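Local coordinates for putative branched-chain amino acid transport system substrate-binding protein (PDB 3TX6) that probably serves as the periplasmic solute-binding component of an ABC transporter, binding aromatic acids, among them the bound 3-(4-hydroxyphenyl)pyruvic acid, at residues Gly123-Glu128 against Arg348-Val353; Thr15-Ala20 against Val47-Gly52; Ala92-Ile97 against Glu311-Ile316; Thr177-Gln182 against Ala203-Thr208. All blocks are in the same frame, centred on the assembly; numbering follows the deposited sequence.

Interaction 1: residues Gly123-Glu128 against Arg348-Val353; sequences GKVLYE and RILLTV. With SO4 (sulfate ion), chain B.
V125, on helix 119-130, and R348, just before strand 349-354, run antiparallel to one another, side by side, so that V125 CB sits beside R348 CG and V125 CG2 against the guanidinium. From CB, which points toward the helix, R348 places CG between the backbone N and the carbonyl carbon (chi1 84°), 4.2 Å from V125 CB. The bend at chi2 (-68°) carries CD onward to NE, which has a weak, long ion pair with D345, and brings the guanidinium over the valine, V125 CG2 standing 4.0 Å from R348 CZ, over the centre of one face. The edge of the group is left for polar partners. R348 NH1 donates to O2 of a sulfate ion at 3.1 Å, R348 NH2 donates to O4 of the same ion, and a water accepts from R348 NH2 at 2.8 Å while donating to E128 OE1. Deeper in, L126 CD2 meets L350 CD1 at 3.8 Å, next to A244 of the neighbouring strand. E128 OE1 and R348 NH2 stay 4.3 Å apart, beyond a salt bridge. The positive charge is probably balanced by the sulfate, likely from the crystallisation liquor, and by the water-linked carboxylate.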
loop_
_atom_site.group_PDB
_atom_site.type_symbol
_atom_site.label_atom_id
_atom_site.label_comp_id
_atom_site.label_asym_id
_atom_site.label_seq_id
_atom_site.Cartn_x
_atom_site.Cartn_y
_atom_site.Cartn_z
ATOM N N GLY A 123 -7.532 -2.011 -9.557
ATOM C CA GLY A 123 -8.279 -1.547 -10.690
ATOM C C GLY A 123 -9.433 -2.487 -11.050
ATOM O O GLY A 123 -10.595 -2.045 -11.227
ATOM N N LYS A 124 -9.168 -3.797 -11.105
ATOM C CA LYS A 124 -10.214 -4.748 -11.518
ATOM C C LYS A 124 -11.435 -4.662 -10.630
ATOM O O LYS A 124 -12.559 -4.688 -11.147
ATOM C CB LYS A 124 -9.671 -6.177 -11.522
ATOM C CG LYS A 124 -10.635 -7.224 -12.102
ATOM C CD LYS A 124 -9.959 -8.610 -12.239
ATOM C CE LYS A 124 -10.908 -9.692 -12.777
ATOM N NZ LYS A 124 -10.268 -11.043 -12.978
ATOM N N VAL A 125 -11.240 -4.544 -9.312
ATOM C CA VAL A 125 -12.385 -4.511 -8.403
ATOM C C VAL A 125 -13.194 -3.235 -8.635
ATOM O O VAL A 125 -14.426 -3.226 -8.576
ATOM C CB VAL A 125 -12.022 -4.808 -6.909
ATOM C CG1 VAL A 125 -11.479 -3.587 -6.142
ATOM C CG2 VAL A 125 -13.212 -5.390 -6.193
ATOM N N LEU A 126 -12.537 -2.140 -8.932
ATOM C CA LEU A 126 -13.237 -0.889 -9.208
ATOM C C LEU A 126 -13.962 -0.920 -10.540
ATOM O O LEU A 126 -15.126 -0.509 -10.630
ATOM C CB LEU A 126 -12.267 0.278 -9.207
ATOM C CG LEU A 126 -11.520 0.587 -7.883
ATOM C CD1 LEU A 126 -10.470 1.688 -8.124
ATOM C CD2 LEU A 126 -12.500 0.977 -6.779
ATOM N N TYR A 127 -13.286 -1.398 -11.578
ATOM C CA TYR A 127 -13.902 -1.436 -12.912
ATOM C C TYR A 127 -15.077 -2.441 -12.963
ATOM O O TYR A 127 -16.051 -2.212 -13.673
ATOM C CB TYR A 127 -12.903 -1.736 -14.036
ATOM C CG TYR A 127 -11.560 -1.017 -13.928
ATOM C CD1 TYR A 127 -11.487 0.273 -13.451
ATOM C CD2 TYR A 127 -10.366 -1.637 -14.311
ATOM C CE1 TYR A 127 -10.274 0.909 -13.295
ATOM C CE2 TYR A 127 -9.146 -0.989 -14.178
ATOM C CZ TYR A 127 -9.113 0.277 -13.652
ATOM O OH TYR A 127 -7.927 0.970 -13.476
ATOM N N GLU A 128 -14.963 -3.549 -12.256
ATOM C CA GLU A 128 -16.048 -4.527 -12.179
ATOM C C GLU A 128 -17.292 -3.857 -11.654
ATOM O O GLU A 128 -18.375 -4.056 -12.183
ATOM C CB GLU A 128 -15.705 -5.744 -11.312
ATOM C CG GLU A 128 -14.780 -6.745 -12.006
ATOM C CD GLU A 128 -14.308 -7.893 -11.105
ATOM O OE1 GLU A 128 -14.469 -7.796 -9.862
ATOM O OE2 GLU A 128 -13.772 -8.901 -11.651
ATOM N N ARG A 348 -8.305 -8.116 -1.455
ATOM C CA ARG A 348 -9.086 -6.906 -1.576
ATOM C C ARG A 348 -10.568 -7.049 -1.327
ATOM O O ARG A 348 -11.161 -8.080 -1.533
ATOM C CB ARG A 348 -8.888 -6.269 -2.920
ATOM C CG ARG A 348 -9.745 -6.806 -4.053
ATOM C CD ARG A 348 -9.447 -8.224 -4.489
ATOM N NE ARG A 348 -10.397 -8.615 -5.519
ATOM C CZ ARG A 348 -11.663 -8.971 -5.330
ATOM N NH1 ARG A 348 -12.202 -9.082 -4.129
ATOM N NH2 ARG A 348 -12.377 -9.310 -6.375
ATOM N N ILE A 349 -11.114 -5.944 -0.876
ATOM C CA ILE A 349 -12.551 -5.778 -0.735
ATOM C C ILE A 349 -12.874 -4.446 -1.322
ATOM O O ILE A 349 -11.980 -3.633 -1.607
ATOM C CB ILE A 349 -13.017 -5.838 0.727
ATOM C CG1 ILE A 349 -12.412 -4.674 1.576
ATOM C CG2 ILE A 349 -12.676 -7.187 1.343
ATOM C CD1 ILE A 349 -12.949 -4.640 2.993
ATOM N N LEU A 350 -14.159 -4.190 -1.480
ATOM C CA LEU A 350 -14.592 -2.924 -1.991
ATOM C C LEU A 350 -15.362 -2.229 -0.873
ATOM O O LEU A 350 -16.245 -2.831 -0.215
ATOM C CB LEU A 350 -15.519 -3.139 -3.183
ATOM C CG LEU A 350 -15.970 -1.868 -3.949
ATOM C CD1 LEU A 350 -14.838 -1.076 -4.608
ATOM C CD2 LEU A 350 -17.015 -2.235 -5.009
ATOM N N LEU A 351 -14.994 -0.988 -0.624
ATOM C CA LEU A 351 -15.647 -0.154 0.424
ATOM C C LEU A 351 -16.451 0.923 -0.165
ATOM O O LEU A 351 -16.137 1.488 -1.240
ATOM C CB LEU A 351 -14.612 0.522 1.326
ATOM C CG LEU A 351 -13.709 -0.344 2.195
ATOM C CD1 LEU A 351 -12.678 0.523 2.925
ATOM C CD2 LEU A 351 -14.609 -1.162 3.098
ATOM N N THR A 352 -17.518 1.269 0.552
ATOM C CA THR A 352 -18.161 2.533 0.308
ATOM C C THR A 352 -18.223 3.305 1.641
ATOM O O THR A 352 -17.792 2.803 2.671
ATOM C CB THR A 352 -19.546 2.323 -0.374
ATOM O OG1 THR A 352 -20.024 3.558 -0.871
ATOM C CG2 THR A 352 -20.588 1.681 0.583
ATOM N N VAL A 353 -18.702 4.545 1.577
ATOM C CA VAL A 353 -18.914 5.405 2.746
ATOM C C VAL A 353 -20.405 5.686 2.882
ATOM O O VAL A 353 -21.034 6.201 1.945
ATOM C CB VAL A 353 -18.105 6.690 2.595
ATOM C CG1 VAL A 353 -18.442 7.654 3.719
ATOM C CG2 VAL A 353 -16.613 6.383 2.621
HETATM S S SO4 B . -15.661 -10.021 -4.913
HETATM O O1 SO4 B . -15.887 -9.241 -6.165
HETATM O O2 SO4 B . -15.290 -9.116 -3.790
HETATM O O3 SO4 B . -16.907 -10.751 -4.561
HETATM O O4 SO4 B . -14.586 -11.014 -5.143
HETATM O O HOH W 1 -11.839 -8.746 -9.031
#

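Interaction 2: residues Thr15-Ala20 against Val47-Gly52; sequences TTTGPA and VLDDGG
The loop T15-A20 comes closest to the turn that follows strand 41-49 at T15 and G51, whose CA atoms are 4.8 Å apart, and G51 and G52 both take positive phi as the chain rounds that turn. D49 carries much of the contact. With CG anti to the backbone N (chi1 -179°), its carboxylate reaches across to the threonines: OD1 accepts from T16 N at 2.9 Å and from G51 N at 2.8 Å, the two donors arriving from opposite faces of the carboxylate plane, while OD2 uses its syn lone pair for T17 OG1 at 2.7 Å. The bonds D49 OD1-G51 N and D50 OD1-G52 N make two successive Asx turns. They shape the turn after strand 41-49, which lies beside the loop leaving the neighbouring parallel strand 8-14, in one lobe of the periplasmic binding protein fold, with T15 about 9 Å from the bound aromatic acid. D50 OD1 is gripped twice, by T15 OG1 on its syn side at 2.8 Å and by G52 N on the anti side, while its other oxygen, OD2, bonds to S76 and T13. A water accepts from A20 N and donates to G51 O, joining the start of helix 21-29 to the glycine turn.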
loop_
_atom_site.group_PDB
_atom_site.type_symbol
_atom_site.label_atom_id
_atom_site.label_comp_id
_atom_site.label_asym_id
_atom_site.label_seq_id
_atom_site.Cartn_x
_atom_site.Cartn_y
_atom_site.Cartn_z
ATOM N N THR A 15 7.360 7.535 5.901
ATOM C CA THR A 15 7.090 8.966 5.769
ATOM C C THR A 15 6.200 9.436 6.919
ATOM O O THR A 15 4.965 9.255 6.914
ATOM C CB THR A 15 6.399 9.250 4.431
ATOM O OG1 THR A 15 7.173 8.664 3.357
ATOM C CG2 THR A 15 6.197 10.793 4.258
ATOM N N THR A 16 6.842 10.056 7.896
ATOM C CA THR A 16 6.147 10.502 9.093
ATOM C C THR A 16 6.086 12.035 9.202
ATOM O O THR A 16 5.541 12.553 10.172
ATOM C CB THR A 16 6.729 9.888 10.359
ATOM O OG1 THR A 16 8.101 10.272 10.507
ATOM C CG2 THR A 16 6.588 8.404 10.353
ATOM N N THR A 17 6.631 12.729 8.207
ATOM C CA THR A 17 6.484 14.182 8.037
ATOM C C THR A 17 6.174 14.502 6.574
ATOM O O THR A 17 6.424 13.663 5.699
ATOM C CB THR A 17 7.775 14.952 8.414
ATOM O OG1 THR A 17 8.862 14.536 7.562
ATOM C CG2 THR A 17 8.127 14.747 9.859
ATOM N N GLY A 18 5.615 15.679 6.309
ATOM C CA GLY A 18 5.230 16.069 4.964
ATOM C C GLY A 18 3.838 15.569 4.614
ATOM O O GLY A 18 3.148 14.976 5.460
ATOM N N PRO A 19 3.427 15.776 3.344
ATOM C CA PRO A 19 2.034 15.501 2.975
ATOM C C PRO A 19 1.585 14.067 3.107
ATOM O O PRO A 19 0.397 13.852 3.226
ATOM C CB PRO A 19 1.936 15.971 1.514
ATOM C CG PRO A 19 3.325 16.231 1.083
ATOM C CD PRO A 19 4.146 16.502 2.286
ATOM N N ALA A 20 2.522 13.110 3.114
ATOM C CA ALA A 20 2.179 11.703 3.263
ATOM C C ALA A 20 2.348 11.169 4.691
ATOM O O ALA A 20 2.328 9.949 4.889
ATOM C CB ALA A 20 3.014 10.853 2.303
ATOM N N VAL A 47 14.085 2.606 12.787
ATOM C CA VAL A 47 13.061 3.364 12.058
ATOM C C VAL A 47 13.506 4.760 11.784
ATOM O O VAL A 47 13.996 5.426 12.680
ATOM C CB VAL A 47 11.710 3.393 12.807
ATOM C CG1 VAL A 47 10.627 3.968 11.889
ATOM C CG2 VAL A 47 11.369 1.983 13.262
ATOM N N LEU A 48 13.372 5.198 10.545
ATOM C CA LEU A 48 13.702 6.563 10.156
ATOM C C LEU A 48 12.588 7.159 9.308
ATOM O O LEU A 48 11.934 6.441 8.575
ATOM C CB LEU A 48 15.011 6.554 9.317
ATOM C CG LEU A 48 16.291 6.165 10.091
ATOM C CD1 LEU A 48 17.503 6.044 9.131
ATOM C CD2 LEU A 48 16.630 7.139 11.261
ATOM N N ASP A 49 12.444 8.470 9.382
ATOM C CA ASP A 49 11.588 9.242 8.513
ATOM C C ASP A 49 12.357 9.620 7.256
ATOM O O ASP A 49 13.503 10.062 7.344
ATOM C CB ASP A 49 11.200 10.506 9.266
ATOM C CG ASP A 49 10.281 11.444 8.509
ATOM O OD1 ASP A 49 9.513 11.030 7.617
ATOM O OD2 ASP A 49 10.353 12.654 8.857
ATOM N N ASP A 50 11.678 9.574 6.122
ATOM C CA ASP A 50 12.221 10.128 4.903
ATOM C C ASP A 50 11.444 11.349 4.345
ATOM O O ASP A 50 11.829 11.895 3.302
ATOM C CB ASP A 50 12.307 9.069 3.810
ATOM C CG ASP A 50 11.010 8.306 3.616
ATOM O OD1 ASP A 50 9.943 8.942 3.504
ATOM O OD2 ASP A 50 11.107 7.054 3.485
ATOM N N GLY A 51 10.366 11.769 5.007
ATOM C CA GLY A 51 9.583 12.889 4.535
ATOM C C GLY A 51 8.937 12.686 3.160
ATOM O O GLY A 51 8.465 13.655 2.555
ATOM N N GLY A 52 8.976 11.448 2.668
ATOM C CA GLY A 52 8.504 11.117 1.323
ATOM C C GLY A 52 9.482 11.420 0.193
ATOM O O GLY A 52 9.141 11.301 -0.970
HETATM O O HOH W 2 5.294 13.341 2.465
#

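Interaction 3: residues Ala92-Ile97 against Glu311-Ile316; sequences AQVPHI and EFREAI
The P95 ring sits across the base of the R313 side chain, against the helix: P95 CD packs on R313 CB at 3.7 Å, and P95 CG comes within 3.5 Å of R313 O. One turn further along helix 310-322, I316 CG2 touches the same P95 CG at 3.7 Å. Beside the proline, V94 CG2 meets the aliphatic part of R313, 3.7 Å from CD. R313 and I316 each adopt a second conformer, so the details of their outer atoms are less certain. In the conformer described here, R313 bends at chi3 (-68°), and Q93 O lies at the edge of the R313 guanidinium, near its plane. In the next shell Q310 ties both sides together, donating to Q93 O through NE2 and, in this conformer, accepting from R313 NH2 through OE1. Behind the contact, V94 rests on I73 and I316 on V72, both of strand 72-75, and I316 and F312 also touch A301 of helix 282-304. A loop leading from helix 79-92 into parallel strand 96-98, with a helix from far along the chain packed beside it, is consistent with the alpha/beta Rossmann-like lobe of a periplasmic binding protein.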
loop_
_atom_site.group_PDB
_atom_site.type_symbol
_atom_site.label_atom_id
_atom_site.label_comp_id
_atom_site.label_asym_id
_atom_site.label_seq_id
_atom_site.Cartn_x
_atom_site.Cartn_y
_atom_site.Cartn_z
ATOM N N ALA A 92 22.872 -3.340 -2.955
ATOM C CA ALA A 92 23.510 -3.842 -1.752
ATOM C C ALA A 92 23.235 -5.362 -1.526
ATOM O O ALA A 92 23.852 -5.990 -0.654
ATOM C CB ALA A 92 23.055 -3.058 -0.525
ATOM N N GLN A 93 22.266 -5.900 -2.245
ATOM C CA GLN A 93 21.849 -7.291 -2.123
ATOM C C GLN A 93 21.233 -7.624 -0.769
ATOM O O GLN A 93 21.672 -8.539 -0.059
ATOM C CB GLN A 93 23.022 -8.245 -2.481
ATOM C CG GLN A 93 23.669 -7.915 -3.829
ATOM C CD GLN A 93 24.739 -8.920 -4.143
ATOM O OE1 GLN A 93 25.908 -8.808 -3.676
ATOM N NE2 GLN A 93 24.362 -9.924 -4.888
ATOM N N VAL A 94 20.235 -6.832 -0.417
ATOM C CA VAL A 94 19.517 -6.963 0.829
ATOM C C VAL A 94 18.011 -7.091 0.514
ATOM O O VAL A 94 17.476 -6.319 -0.239
ATOM C CB VAL A 94 19.753 -5.746 1.737
ATOM C CG1 VAL A 94 18.962 -5.907 3.066
ATOM C CG2 VAL A 94 21.247 -5.551 1.998
ATOM N N PRO A 95 17.329 -8.071 1.143
ATOM C CA PRO A 95 15.887 -8.168 0.944
ATOM C C PRO A 95 15.191 -6.871 1.304
ATOM O O PRO A 95 15.443 -6.277 2.366
ATOM C CB PRO A 95 15.465 -9.296 1.883
ATOM C CG PRO A 95 16.714 -10.164 1.969
ATOM C CD PRO A 95 17.854 -9.199 1.938
ATOM N N HIS A 96 14.257 -6.487 0.447
ATOM C CA HIS A 96 13.472 -5.278 0.615
ATOM C C HIS A 96 12.015 -5.601 0.558
ATOM O O HIS A 96 11.530 -6.168 -0.432
ATOM C CB HIS A 96 13.852 -4.305 -0.521
ATOM C CG HIS A 96 12.928 -3.131 -0.631
ATOM N ND1 HIS A 96 12.540 -2.609 -1.835
ATOM C CD2 HIS A 96 12.309 -2.355 0.363
ATOM C CE1 HIS A 96 11.704 -1.577 -1.607
ATOM N NE2 HIS A 96 11.555 -1.426 -0.268
ATOM N N ILE A 97 11.283 -5.242 1.619
ATOM C CA ILE A 97 9.832 -5.354 1.605
ATOM C C ILE A 97 9.239 -3.938 1.469
ATOM O O ILE A 97 9.361 -3.090 2.383
ATOM C CB ILE A 97 9.286 -6.043 2.874
ATOM C CG1 ILE A 97 9.817 -7.460 2.985
ATOM C CG2 ILE A 97 7.788 -6.069 2.815
ATOM C CD1 ILE A 97 9.488 -8.196 4.291
ATOM N N GLU A 311 24.865 -14.822 3.471
ATOM C CA GLU A 311 24.184 -16.111 3.352
ATOM C C GLU A 311 22.755 -16.045 3.919
ATOM O O GLU A 311 21.839 -16.640 3.364
ATOM C CB GLU A 311 24.990 -17.216 4.022
ATOM C CG GLU A 311 26.289 -17.500 3.305
ATOM C CD GLU A 311 27.503 -16.745 3.856
ATOM O OE1 GLU A 311 27.447 -15.565 4.277
ATOM O OE2 GLU A 311 28.561 -17.376 3.880
ATOM N N PHE A 312 22.584 -15.284 4.996
ATOM C CA PHE A 312 21.253 -15.088 5.591
ATOM C C PHE A 312 20.339 -14.261 4.696
ATOM O O PHE A 312 19.186 -14.619 4.465
ATOM C CB PHE A 312 21.396 -14.455 6.942
ATOM C CG PHE A 312 20.140 -14.449 7.779
ATOM C CD1 PHE A 312 19.610 -15.602 8.350
ATOM C CD2 PHE A 312 19.482 -13.251 8.007
ATOM C CE1 PHE A 312 18.447 -15.516 9.105
ATOM C CE2 PHE A 312 18.381 -13.172 8.789
ATOM C CZ PHE A 312 17.874 -14.297 9.345
ATOM N N ARG A 313 20.877 -13.189 4.141
ATOM C CA ARG A 313 20.127 -12.373 3.207
ATOM C C ARG A 313 19.693 -13.195 1.986
ATOM O O ARG A 313 18.533 -13.115 1.546
ATOM C CB ARG A 313 20.941 -11.133 2.825
ATOM C CG ARG A 313 21.166 -10.192 4.008
ATOM C CD ARG A 313 21.751 -8.850 3.582
ATOM N NE ARG A 313 23.125 -8.942 3.089
ATOM C CZ ARG A 313 24.202 -8.866 3.868
ATOM N NH1 ARG A 313 24.062 -8.672 5.147
ATOM N NH2 ARG A 313 25.415 -8.939 3.358
ATOM N N GLU A 314 20.603 -14.014 1.469
ATOM C CA GLU A 314 20.284 -14.876 0.357
ATOM C C GLU A 314 19.217 -15.911 0.742
ATOM O O GLU A 314 18.316 -16.184 -0.030
ATOM C CB GLU A 314 21.566 -15.537 -0.163
ATOM C CG GLU A 314 21.351 -16.556 -1.255
ATOM C CD GLU A 314 20.939 -15.956 -2.585
ATOM O OE1 GLU A 314 20.869 -14.725 -2.737
ATOM O OE2 GLU A 314 20.735 -16.755 -3.522
ATOM N N ALA A 315 19.313 -16.479 1.933
ATOM C CA ALA A 315 18.349 -17.500 2.382
ATOM C C ALA A 315 16.965 -16.863 2.582
ATOM O O ALA A 315 15.954 -17.506 2.301
ATOM C CB ALA A 315 18.816 -18.204 3.653
ATOM N N ILE A 316 16.923 -15.610 3.041
ATOM C CA ILE A 316 15.655 -14.899 3.097
ATOM C C ILE A 316 15.067 -14.741 1.697
ATOM O O ILE A 316 13.873 -14.982 1.474
ATOM C CB ILE A 316 15.780 -13.546 3.814
ATOM C CG1 ILE A 316 16.090 -13.804 5.292
ATOM C CG2 ILE A 316 14.522 -12.691 3.616
ATOM C CD1 ILE A 316 16.373 -12.562 6.100
#

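Interaction 4: residues Thr177-Gln182 against Ala203-Thr208; sequences TSVAGQ and AALPQT
An apolar contact joins the loop leading into helix 180-189 with the middle of helix 200-213, in the lobe built on the seven-stranded sheet. V179 and L205 reach toward each other tip to tip, V179 CG2 lying 4.0 Å from L205 CG and V179 CG1 the same distance from L205 CD2. L205 extends toward the loop because its CG is anti to the backbone N (chi1 174°). The leucine methyls also touch the T177 backbone, where CD2 comes to 3.9 Å of T177 C and CD1 to 4.0 Å of T177 O. The same valine methyl, V179 CG2, also meets P206, 4.2 Å from P206 CA and 4.4 Å from P206 CG. Having no amide hydrogen, the proline cannot bond to the preceding turn, and the helix kinks there. The loop is shaped by an ST turn, in which S178 OG accepts from A180 N at 3.0 Å, and V179 occupies the N-cap position of helix 180-189. Beneath, V179 and P206 both rest on F172 of strand 165-172 and I141 of strand 137-143, whereas A204 of helix 200-213 faces F230, I233 and A234 of helix 228-234.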
loop_
_atom_site.group_PDB
_atom_site.type_symbol
_atom_site.label_atom_id
_atom_site.label_comp_id
_atom_site.label_asym_id
_atom_site.label_seq_id
_atom_site.Cartn_x
_atom_site.Cartn_y
_atom_site.Cartn_z
ATOM N N THR A 177 -2.542 22.302 -3.726
ATOM C CA THR A 177 -3.720 22.454 -2.860
ATOM C C THR A 177 -4.990 22.855 -3.618
ATOM O O THR A 177 -6.044 23.020 -2.998
ATOM C CB THR A 177 -3.428 23.486 -1.810
ATOM O OG1 THR A 177 -2.939 24.631 -2.510
ATOM C CG2 THR A 177 -2.346 22.945 -0.834
ATOM N N SER A 178 -4.885 23.022 -4.924
ATOM C CA SER A 178 -6.081 23.114 -5.788
ATOM C C SER A 178 -6.035 22.300 -7.082
ATOM O O SER A 178 -5.028 22.267 -7.803
ATOM C CB SER A 178 -6.421 24.563 -6.140
ATOM O OG SER A 178 -7.512 24.581 -7.072
ATOM N N VAL A 179 -7.187 21.701 -7.385
ATOM C CA VAL A 179 -7.400 21.026 -8.662
ATOM C C VAL A 179 -8.543 21.645 -9.453
ATOM O O VAL A 179 -9.199 20.952 -10.218
ATOM C CB VAL A 179 -7.617 19.525 -8.505
ATOM C CG1 VAL A 179 -6.301 18.862 -8.107
ATOM C CG2 VAL A 179 -8.793 19.168 -7.581
ATOM N N ALA A 180 -8.742 22.955 -9.294
ATOM C CA ALA A 180 -9.930 23.624 -9.840
ATOM C C ALA A 180 -9.975 23.550 -11.389
ATOM O O ALA A 180 -11.018 23.198 -11.974
ATOM C CB ALA A 180 -10.049 25.062 -9.320
ATOM N N GLY A 181 -8.853 23.801 -12.063
ATOM C CA GLY A 181 -8.859 23.700 -13.511
ATOM C C GLY A 181 -9.145 22.289 -14.080
ATOM O O GLY A 181 -9.936 22.091 -15.041
ATOM N N GLN A 182 -8.516 21.287 -13.489
ATOM C CA GLN A 182 -8.725 19.928 -13.917
ATOM C C GLN A 182 -10.172 19.526 -13.676
ATOM O O GLN A 182 -10.761 18.786 -14.502
ATOM C CB GLN A 182 -7.783 18.970 -13.159
ATOM C CG GLN A 182 -6.286 19.257 -13.348
ATOM C CD GLN A 182 -5.708 20.178 -12.276
ATOM O OE1 GLN A 182 -6.418 21.065 -11.704
ATOM N NE2 GLN A 182 -4.426 19.957 -11.971
ATOM N N ALA A 203 -5.997 12.578 -1.979
ATOM C CA ALA A 203 -7.112 11.827 -2.547
ATOM C C ALA A 203 -8.470 12.484 -2.216
ATOM O O ALA A 203 -9.423 12.384 -2.989
ATOM C CB ALA A 203 -7.089 10.391 -2.070
ATOM N N ALA A 204 -8.564 13.126 -1.052
ATOM C CA ALA A 204 -9.793 13.797 -0.633
ATOM C C ALA A 204 -10.004 15.091 -1.393
ATOM O O ALA A 204 -11.153 15.608 -1.469
ATOM C CB ALA A 204 -9.785 14.061 0.877
ATOM N N LEU A 205 -8.928 15.632 -1.981
ATOM C CA LEU A 205 -9.033 16.899 -2.668
ATOM C C LEU A 205 -9.952 16.885 -3.920
ATOM O O LEU A 205 -10.899 17.717 -4.042
ATOM C CB LEU A 205 -7.625 17.448 -2.980
ATOM C CG LEU A 205 -7.555 18.717 -3.836
ATOM C CD1 LEU A 205 -8.468 19.851 -3.278
ATOM C CD2 LEU A 205 -6.103 19.161 -4.084
ATOM N N PRO A 206 -9.695 15.967 -4.865
ATOM C CA PRO A 206 -10.694 15.867 -5.908
ATOM C C PRO A 206 -12.044 15.400 -5.412
ATOM O O PRO A 206 -13.042 15.727 -6.084
ATOM C CB PRO A 206 -10.082 14.877 -6.902
ATOM C CG PRO A 206 -8.607 14.904 -6.669
ATOM C CD PRO A 206 -8.496 15.150 -5.172
ATOM N N GLN A 207 -12.127 14.661 -4.323
ATOM C CA GLN A 207 -13.427 14.223 -3.852
ATOM C C GLN A 207 -14.322 15.418 -3.513
ATOM O O GLN A 207 -15.460 15.513 -3.994
ATOM C CB GLN A 207 -13.285 13.365 -2.619
ATOM C CG GLN A 207 -14.551 12.635 -2.224
ATOM C CD GLN A 207 -14.895 11.458 -3.106
ATOM O OE1 GLN A 207 -14.011 10.804 -3.669
ATOM N NE2 GLN A 207 -16.176 11.110 -3.146
ATOM N N THR A 208 -13.799 16.320 -2.689
ATOM C CA THR A 208 -14.515 17.526 -2.239
ATOM C C THR A 208 -14.744 18.473 -3.402
ATOM O O THR A 208 -15.860 18.963 -3.627
ATOM C CB THR A 208 -13.744 18.276 -1.111
ATOM O OG1 THR A 208 -12.478 18.800 -1.584
ATOM C CG2 THR A 208 -13.541 17.351 0.085
#

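Overall arrangement
From the N terminus, interaction 2 closes first, a short loop joining the ends of strands 8-14 and 41-49 in the six-stranded sheet. Interaction 3 opens next at 92-97, in the same lobe, and interaction 1 opens at 123-128 after the chain has entered the other lobe. Interaction 4 closes locally there and is nested within both long loops. The chain returns to 311-316 to close interaction 3, then reaches 348-353 to close interaction 1, so these two cross. Interactions 2 and 3 reach one sheet, about 24 Å apart between centres; interactions 1 and 4 belong to the seven-stranded lobe, with centres about 21 Å apart.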